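Local coordinates for N-terminal acetyltransferase-like protein (Chaetomium thermophilum, PDB 5NNP), which probably serves as the TPR-repeat auxiliary subunit of an N-terminal acetyltransferase, wrapping around and supporting the catalytic partner, at residues 440-443 with 444-448. Sequence-based numbering, arbitrary orientation.
Sequences KDRY and INSKA. With PO4 (phosphate ion), chain U.
The Tyr443 ring runs alongside the Lys447 chain, both pointing the same way: Lys447 CG approaches ring atom CE1 obliquely, at 3.8 Å. At the edge of the Arg442 guanidinium, in its plane, a water accepts from NE (3.0 Å) and donates to Asn445 OD1; Ser446 OG is its third partner. Arg442 NH1 reaches another protein's chain, and Asn445 ND2 bonds to Thr464 O. Asp441, the N-cap of helix 442-454, accepts from Ile444 N through OD2 (3.3 Å), a capping bond met from above the carboxylate plane, 41° out. CG anti to the backbone N (chi1 -180°) turns OD2 toward Ile444 N. In the first turn Ser446 N donates to Arg442 O at 2.7 Å. Bends at chi2 and chi4 bring Lys447 NZ to O3 of a phosphate probably from the crystallisation liquor (3.0 Å, weak), shared with Lys450 and Arg416; NZ also bonds a glycerol. An alanine in place of Lys447 would probably lose the CG-to-CE1 contact and leave the phosphate with one cationic partner fewer. Asp441 both caps the helix and salt-bridges a basic side chain of another protein's chain, consistent with the helix N-terminus being held at that interface.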
# COMPACT_ATOMS: atom_id res chain seq x y z
N LYS A 440 -4.86 27.72 -2.92
CA LYS A 440 -5.04 26.98 -1.67
C LYS A 440 -5.17 25.46 -1.85
O LYS A 440 -5.20 24.72 -0.87
CB LYS A 440 -6.27 27.49 -0.89
CG LYS A 440 -5.99 28.71 -0.04
CD LYS A 440 -7.21 29.14 0.74
CE LYS A 440 -6.83 30.07 1.89
NZ LYS A 440 -6.62 31.48 1.46
N ASP A 441 -5.23 25.00 -3.09
CA ASP A 441 -5.53 23.61 -3.40
C ASP A 441 -4.31 22.85 -3.89
O ASP A 441 -3.72 23.19 -4.91
CB ASP A 441 -6.61 23.57 -4.46
CG ASP A 441 -7.00 22.17 -4.85
OD1 ASP A 441 -7.60 21.48 -3.99
OD2 ASP A 441 -6.75 21.80 -6.02
N ARG A 442 -3.91 21.80 -3.17
CA ARG A 442 -2.65 21.14 -3.51
C ARG A 442 -2.73 20.29 -4.79
O ARG A 442 -1.73 20.14 -5.49
CB ARG A 442 -2.14 20.28 -2.35
CG ARG A 442 -0.67 19.87 -2.54
CD ARG A 442 -0.08 19.15 -1.35
NE ARG A 442 1.37 19.08 -1.46
CZ ARG A 442 2.18 18.53 -0.56
NH1 ARG A 442 1.70 18.01 0.56
NH2 ARG A 442 3.49 18.52 -0.76
N TYR A 443 -3.90 19.75 -5.09
CA TYR A 443 -4.05 18.91 -6.27
C TYR A 443 -3.63 19.64 -7.52
O TYR A 443 -2.89 19.10 -8.32
CB TYR A 443 -5.48 18.42 -6.45
CG TYR A 443 -5.63 17.53 -7.66
CD1 TYR A 443 -5.77 18.08 -8.93
CD2 TYR A 443 -5.59 16.15 -7.55
CE1 TYR A 443 -5.88 17.29 -10.05
CE2 TYR A 443 -5.70 15.35 -8.65
CZ TYR A 443 -5.85 15.92 -9.90
OH TYR A 443 -5.97 15.12 -11.02
N ILE A 444 -4.13 20.86 -7.71
CA ILE A 444 -3.76 21.61 -8.89
C ILE A 444 -2.29 22.04 -8.79
O ILE A 444 -1.59 22.12 -9.79
CB ILE A 444 -4.70 22.84 -9.12
CG1 ILE A 444 -4.51 23.39 -10.54
CG2 ILE A 444 -4.52 23.94 -8.06
CD1 ILE A 444 -4.67 22.31 -11.63
N ASN A 445 -1.79 22.26 -7.58
CA ASN A 445 -0.37 22.57 -7.44
C ASN A 445 0.48 21.40 -7.91
O ASN A 445 1.47 21.58 -8.63
CB ASN A 445 -0.03 22.94 -6.00
CG ASN A 445 1.45 23.26 -5.81
OD1 ASN A 445 2.27 22.36 -5.64
ND2 ASN A 445 1.80 24.55 -5.82
N SER A 446 0.07 20.18 -7.54
CA SER A 446 0.79 18.97 -7.93
C SER A 446 0.77 18.74 -9.45
O SER A 446 1.76 18.30 -10.03
CB SER A 446 0.21 17.75 -7.22
OG SER A 446 0.30 17.88 -5.81
N LYS A 447 -0.35 19.04 -10.08
CA LYS A 447 -0.48 18.94 -11.52
C LYS A 447 0.48 19.88 -12.26
O LYS A 447 1.12 19.50 -13.25
CB LYS A 447 -1.91 19.25 -11.93
CG LYS A 447 -2.75 18.04 -12.14
CD LYS A 447 -2.37 17.37 -13.43
CE LYS A 447 -3.11 16.06 -13.58
NZ LYS A 447 -2.55 15.00 -12.68
N ALA A 448 0.58 21.10 -11.76
CA ALA A 448 1.41 22.10 -12.42
C ALA A 448 2.87 21.66 -12.33
O ALA A 448 3.58 21.64 -13.34
CB ALA A 448 1.20 23.49 -11.79
P PO4 U . -2.59 14.03 -16.46
O1 PO4 U . -2.36 15.27 -17.29
O2 PO4 U . -2.43 12.82 -17.36
O3 PO4 U . -1.58 13.94 -15.34
O4 PO4 U . -3.98 14.08 -15.88
O HOH W 1 1.95 19.91 -4.31